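Local coordinates for PUA domain-containing protein (Archaeoglobus fulgidus DSM 4304, PDB 2Q07), which is the C-terminal piece of an archaeosine synthase type 1 family protein and probably binds RNA through its PUA domain in tRNA modification, at residues Y16-A21 against S67-P72; F270-A275 against V293-S298. All blocks are in the same frame, centred on the assembly; numbering follows the deposited sequence.

Two contacts in one chain illustrate how the chemistry of a tertiary contact follows its place in the fold. Contact 1 sets the N-terminal helix against the loop and short edge strand 70-72 of the DUF5591 region, its centre about 9 Å from the centre of the chain; it has no hydrogen bond across it and rests on two phenylalanine rings. Contact 2 pairs two neighbouring strands of the PUA domain, its centre about 23 Å from the centre of the chain, through backbone hydrogen bonds with a beta bulge and an aromatic pair. Each is partly buried, and they share no helix or strand. The centres of contact 1 and contact 2 lie about 29 Å apart, and the nearest atoms of contact 1 and contact 2 about 11 Å.

Contact 1 of 2, residues Y16-A21 against S67-P72; sequences YFFERA and SPLVVP
Phe-18 and Leu-69 mark the closest backbone approach, with CA atoms 8.1 Å apart, and the axis of helix segment 16-21 passes that of strand 70-72 at 10.0 Å and 35°. Side chains from the helix bridge this distance. The Phe-18 ring enters with its far edge against the backbone of 68-70: CZ lies 3.4 Å from Pro-68 O, which sits in the plane of the ring, and CE2 is 3.6 Å from Val-70 N, also near that plane. The same CE2 rests 3.9 Å from Val-70 CB. Leu-69 CD2 lies over one face of the ring in a CH-pi contact, 4.1 Å from its centroid. In the DUF5591 region, which sequence places among UDG-like families, strand 70-72 forms an edge of a mixed sheet, joined through Val-71 to Ile-64 of strand 61-65, and the N-terminal helix packs beside that edge. Helix 94-111 contributes Trp-103, whose ring stacks with Phe-18, while Val-100 and Phe-107 touch Val-70. With Phe-17 CG anti to the backbone N (chi1 172°), the ring is carried to the 67-72 segment, where Phe-17 CD2 meets Leu-69 CD2 at 3.6 Å. One leucine methyl thus serves both phenylalanines. Farther along the Phe-17 ring, CE2 has Val-70 O near its edge at 4.1 Å and makes a looser contact with Val-71 CG2.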
loop_
_atom_site.group_PDB
_atom_site.type_symbol
_atom_site.label_atom_id
_atom_site.label_comp_id
_atom_site.label_asym_id
_atom_site.label_seq_id
_atom_site.Cartn_x
_atom_site.Cartn_y
_atom_site.Cartn_z
ATOM N N TYR A 16 -0.621 -1.798 12.901
ATOM C CA TYR A 16 0.614 -1.388 12.250
ATOM C C TYR A 16 0.323 -0.869 10.851
ATOM O O TYR A 16 0.831 0.179 10.441
ATOM C CB TYR A 16 1.585 -2.564 12.147
ATOM C CG TYR A 16 2.840 -2.200 11.393
ATOM C CD1 TYR A 16 3.707 -1.227 11.887
ATOM C CD2 TYR A 16 3.150 -2.807 10.170
ATOM C CE1 TYR A 16 4.851 -0.863 11.191
ATOM C CE2 TYR A 16 4.298 -2.449 9.460
ATOM C CZ TYR A 16 5.143 -1.474 9.981
ATOM O OH TYR A 16 6.280 -1.106 9.299
ATOM N N PHE A 17 -0.494 -1.625 10.124
ATOM C CA PHE A 17 -0.873 -1.264 8.767
ATOM C C PHE A 17 -1.487 0.134 8.751
ATOM O O PHE A 17 -1.092 0.992 7.962
ATOM C CB PHE A 17 -1.890 -2.268 8.222
ATOM C CG PHE A 17 -2.487 -1.865 6.903
ATOM C CD1 PHE A 17 -1.716 -1.880 5.739
ATOM C CD2 PHE A 17 -3.804 -1.419 6.831
ATOM C CE1 PHE A 17 -2.248 -1.453 4.527
ATOM C CE2 PHE A 17 -4.349 -0.987 5.618
ATOM C CZ PHE A 17 -3.570 -1.003 4.465
ATOM N N PHE A 18 -2.466 0.344 9.628
ATOM C CA PHE A 18 -3.161 1.619 9.732
ATOM C C PHE A 18 -2.233 2.796 9.969
ATOM O O PHE A 18 -2.303 3.810 9.270
ATOM C CB PHE A 18 -4.185 1.567 10.865
ATOM C CG PHE A 18 -5.529 1.056 10.443
ATOM C CD1 PHE A 18 -6.236 0.181 11.255
ATOM C CD2 PHE A 18 -6.101 1.468 9.238
ATOM C CE1 PHE A 18 -7.493 -0.283 10.882
ATOM C CE2 PHE A 18 -7.358 1.012 8.856
ATOM C CZ PHE A 18 -8.056 0.132 9.682
ATOM N N GLU A 19 -1.360 2.654 10.953
ATOM C CA GLU A 19 -0.442 3.720 11.304
ATOM C C GLU A 19 0.616 4.007 10.254
ATOM O O GLU A 19 0.923 5.166 9.978
ATOM C CB GLU A 19 0.207 3.414 12.658
ATOM C CG GLU A 19 -0.767 3.603 13.829
ATOM C CD GLU A 19 -0.131 3.383 15.192
ATOM O OE1 GLU A 19 -0.693 3.886 16.191
ATOM O OE2 GLU A 19 0.916 2.705 15.272
ATOM N N ARG A 20 1.164 2.954 9.657
ATOM C CA ARG A 20 2.196 3.121 8.646
ATOM C C ARG A 20 1.618 3.662 7.347
ATOM O O ARG A 20 2.229 4.512 6.695
ATOM C CB ARG A 20 2.909 1.792 8.400
ATOM C CG ARG A 20 4.004 1.850 7.358
ATOM C CD ARG A 20 5.036 2.900 7.691
ATOM N NE ARG A 20 6.134 2.879 6.737
ATOM C CZ ARG A 20 7.204 3.663 6.813
ATOM N NH1 ARG A 20 7.321 4.539 7.803
ATOM N NH2 ARG A 20 8.163 3.564 5.903
ATOM N N ALA A 21 0.442 3.172 6.967
ATOM C CA ALA A 21 -0.183 3.641 5.738
ATOM C C ALA A 21 -0.550 5.110 5.895
ATOM O O ALA A 21 -0.407 5.897 4.968
ATOM C CB ALA A 21 -1.428 2.801 5.414
ATOM N N SER A 67 -14.107 -3.757 6.627
ATOM C CA SER A 67 -14.108 -3.997 8.065
ATOM C C SER A 67 -13.194 -5.171 8.407
ATOM O O SER A 67 -13.349 -6.267 7.870
ATOM C CB SER A 67 -15.524 -4.288 8.565
ATOM O OG SER A 67 -15.522 -4.489 9.970
ATOM N N PRO A 68 -12.238 -4.957 9.323
ATOM C CA PRO A 68 -11.985 -3.705 10.042
ATOM C C PRO A 68 -11.145 -2.705 9.255
ATOM O O PRO A 68 -10.943 -1.575 9.696
ATOM C CB PRO A 68 -11.230 -4.160 11.295
ATOM C CG PRO A 68 -11.155 -5.689 11.196
ATOM C CD PRO A 68 -11.283 -5.988 9.745
ATOM N N LEU A 69 -10.671 -3.115 8.085
ATOM C CA LEU A 69 -9.804 -2.258 7.296
ATOM C C LEU A 69 -10.404 -1.189 6.394
ATOM O O LEU A 69 -11.373 -1.411 5.671
ATOM C CB LEU A 69 -8.849 -3.117 6.457
ATOM C CG LEU A 69 -7.773 -3.907 7.207
ATOM C CD1 LEU A 69 -6.965 -4.716 6.210
ATOM C CD2 LEU A 69 -6.858 -2.955 7.982
ATOM N N VAL A 70 -9.791 -0.018 6.476
ATOM C CA VAL A 70 -10.116 1.131 5.656
ATOM C C VAL A 70 -8.873 1.138 4.773
ATOM O O VAL A 70 -7.757 1.180 5.293
ATOM C CB VAL A 70 -10.145 2.416 6.479
ATOM C CG1 VAL A 70 -10.286 3.605 5.545
ATOM C CG2 VAL A 70 -11.291 2.362 7.494
ATOM N N VAL A 71 -9.051 1.113 3.457
ATOM C CA VAL A 71 -7.905 1.024 2.559
ATOM C C VAL A 71 -7.760 2.004 1.400
ATOM O O VAL A 71 -8.540 1.973 0.458
ATOM C CB VAL A 71 -7.838 -0.392 1.930
ATOM C CG1 VAL A 71 -6.573 -0.539 1.094
ATOM C CG2 VAL A 71 -7.892 -1.450 3.023
ATOM N N PRO A 72 -6.762 2.896 1.465
ATOM C CA PRO A 72 -6.590 3.821 0.351
ATOM C C PRO A 72 -6.205 2.916 -0.825
ATOM O O PRO A 72 -5.455 1.947 -0.653
ATOM C CB PRO A 72 -5.425 4.700 0.808
ATOM C CG PRO A 72 -5.643 4.768 2.302
ATOM C CD PRO A 72 -5.979 3.332 2.640
#

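Contact 2 of 2, residues F270-A275 against V293-S298; sequences FGVGLA and VKRKFS
Val-293 opens an antiparallel pairing with 270-275 whose strand axes approach to 4.5 Å, and its CA lies 4.2 Å from the CA of Gly-273. The next two residues form a classic beta bulge: Lys-294 and Arg-295 both face Val-272, whose carbonyl oxygen accepts two bonds, from Lys-294 N at 2.9 Å and Arg-295 N at 3.2 Å. Lys-294 lays CB near that oxygen and sends its amine to a salt bridge with Asp-209. Arg-295 O receives Val-272 N at 2.9 Å, and Arg-295 CG rests against Val-272 CB; beyond, chi3 (85°) bends the chain, and NH2 pairs with Asp-216. At Lys-296 the strands draw in, its CA 3.8 Å from the CA of Gly-271, where a CB would run into Arg-295 O and crowd Lys-296 CA; the lysine amine hydrogen-bonds to Val-240 O. Phe-297 then returns to the face occupied by Val-272 and Phe-270. Its N gives Phe-270 O a bond of 2.8 Å, while the reciprocal bond from Phe-270 N to Phe-297 O is weak. Phe-297 CD1 stands over one face of the Phe-270 ring, near its rim and 3.3 Å from Phe-270 CE1, with the ring planes oblique at 50°. Phe-297 CB makes a CH-pi contact over this face, and the edge of the Phe-297 ring meets Val-272 CG2. Replacing Phe-270 with an alanine would probably leave Phe-297 without its aromatic partner and open a gap toward Leu-226 of helix 219-227. Main-chain bonds thus fix the register of these PUA strands, Phe-270, Val-272 and Phe-297 meet on one face alongside the aliphatic part of Arg-295, and the basic side chains of the bulge tie strand 289-297 to Asp-209 and Asp-216 of the preceding antiparallel sheet.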
loop_
_atom_site.group_PDB
_atom_site.type_symbol
_atom_site.label_atom_id
_atom_site.label_comp_id
_atom_site.label_asym_id
_atom_site.label_seq_id
_atom_site.Cartn_x
_atom_site.Cartn_y
_atom_site.Cartn_z
ATOM N N PHE A 270 26.292 -8.432 -1.162
ATOM C CA PHE A 270 25.143 -7.864 -0.491
ATOM C C PHE A 270 23.958 -8.523 -1.176
ATOM O O PHE A 270 24.070 -8.968 -2.319
ATOM C CB PHE A 270 25.119 -6.329 -0.577
ATOM C CG PHE A 270 24.833 -5.772 -1.937
ATOM C CD1 PHE A 270 23.569 -5.263 -2.240
ATOM C CD2 PHE A 270 25.842 -5.676 -2.889
ATOM C CE1 PHE A 270 23.318 -4.662 -3.463
ATOM C CE2 PHE A 270 25.608 -5.075 -4.119
ATOM C CZ PHE A 270 24.344 -4.564 -4.410
ATOM N N GLY A 271 22.849 -8.645 -0.460
ATOM C CA GLY A 271 21.686 -9.283 -1.043
ATOM C C GLY A 271 20.354 -8.841 -0.471
ATOM O O GLY A 271 20.272 -7.913 0.333
ATOM N N VAL A 272 19.307 -9.524 -0.909
ATOM C CA VAL A 272 17.943 -9.234 -0.495
ATOM C C VAL A 272 17.362 -10.478 0.168
ATOM O O VAL A 272 17.632 -11.593 -0.268
ATOM C CB VAL A 272 17.070 -8.871 -1.721
ATOM C CG1 VAL A 272 15.625 -8.675 -1.297
ATOM C CG2 VAL A 272 17.605 -7.610 -2.389
ATOM N N GLY A 273 16.577 -10.277 1.221
ATOM C CA GLY A 273 15.955 -11.392 1.909
ATOM C C GLY A 273 14.771 -10.966 2.761
ATOM O O GLY A 273 14.439 -9.782 2.846
ATOM N N LEU A 274 14.116 -11.940 3.382
ATOM C CA LEU A 274 12.978 -11.680 4.257
ATOM C C LEU A 274 13.392 -11.953 5.695
ATOM O O LEU A 274 13.711 -13.089 6.051
ATOM C CB LEU A 274 11.797 -12.587 3.912
ATOM C CG LEU A 274 10.697 -12.063 2.992
ATOM C CD1 LEU A 274 9.599 -13.110 2.926
ATOM C CD2 LEU A 274 10.129 -10.744 3.516
ATOM N N ALA A 275 13.393 -10.914 6.518
ATOM C CA ALA A 275 13.763 -11.066 7.917
ATOM C C ALA A 275 12.808 -12.042 8.603
ATOM O O ALA A 275 11.613 -12.047 8.328
ATOM C CB ALA A 275 13.726 -9.714 8.610
ATOM N N VAL A 293 16.991 -15.903 2.513
ATOM C CA VAL A 293 17.621 -15.248 1.365
ATOM C C VAL A 293 16.863 -15.384 0.048
ATOM O O VAL A 293 16.473 -16.481 -0.347
ATOM C CB VAL A 293 19.063 -15.785 1.160
ATOM C CG1 VAL A 293 19.739 -15.068 -0.001
ATOM C CG2 VAL A 293 19.850 -15.615 2.430
ATOM N N LYS A 294 16.652 -14.257 -0.623
ATOM C CA LYS A 294 15.974 -14.264 -1.912
ATOM C C LYS A 294 17.014 -14.204 -3.028
ATOM O O LYS A 294 16.890 -14.888 -4.041
ATOM C CB LYS A 294 15.009 -13.077 -2.044
ATOM C CG LYS A 294 13.689 -13.252 -1.295
ATOM C CD LYS A 294 12.590 -12.341 -1.856
ATOM C CE LYS A 294 11.202 -12.781 -1.370
ATOM N NZ LYS A 294 10.069 -12.075 -2.053
ATOM N N ARG A 295 18.049 -13.396 -2.838
ATOM C CA ARG A 295 19.075 -13.270 -3.861
ATOM C C ARG A 295 20.284 -12.495 -3.344
ATOM O O ARG A 295 20.235 -11.872 -2.280
ATOM C CB ARG A 295 18.489 -12.570 -5.098
ATOM C CG ARG A 295 18.191 -11.081 -4.895
ATOM C CD ARG A 295 17.338 -10.474 -6.016
ATOM N NE ARG A 295 15.906 -10.671 -5.795
ATOM C CZ ARG A 295 15.238 -11.778 -6.099
ATOM N NH1 ARG A 295 15.871 -12.811 -6.657
ATOM N NH2 ARG A 295 13.940 -11.863 -5.826
ATOM N N LYS A 296 21.372 -12.545 -4.101
ATOM C CA LYS A 296 22.584 -11.840 -3.726
ATOM C C LYS A 296 23.333 -11.336 -4.948
ATOM O O LYS A 296 23.166 -11.850 -6.058
ATOM C CB LYS A 296 23.482 -12.746 -2.880
ATOM C CG LYS A 296 23.737 -14.111 -3.484
ATOM C CD LYS A 296 24.662 -14.921 -2.591
ATOM C CE LYS A 296 25.046 -16.255 -3.230
ATOM N NZ LYS A 296 26.139 -16.908 -2.448
ATOM N N PHE A 297 24.157 -10.318 -4.737
ATOM C CA PHE A 297 24.926 -9.732 -5.820
ATOM C C PHE A 297 26.427 -9.725 -5.491
ATOM O O PHE A 297 26.826 -9.446 -4.360
ATOM C CB PHE A 297 24.428 -8.308 -6.088
ATOM C CG PHE A 297 22.933 -8.149 -5.940
ATOM C CD1 PHE A 297 22.390 -7.595 -4.773
ATOM C CD2 PHE A 297 22.067 -8.594 -6.933
ATOM C CE1 PHE A 297 21.010 -7.490 -4.598
ATOM C CE2 PHE A 297 20.671 -8.492 -6.768
ATOM C CZ PHE A 297 20.146 -7.938 -5.597
ATOM N N SER A 298 27.252 -10.031 -6.489
ATOM C CA SER A 298 28.703 -10.070 -6.309
ATOM C C SER A 298 29.333 -8.699 -6.498
ATOM O O SER A 298 29.926 -8.167 -5.533
ATOM C CB SER A 298 29.323 -11.040 -7.307
ATOM O OG SER A 298 28.682 -12.296 -7.240
#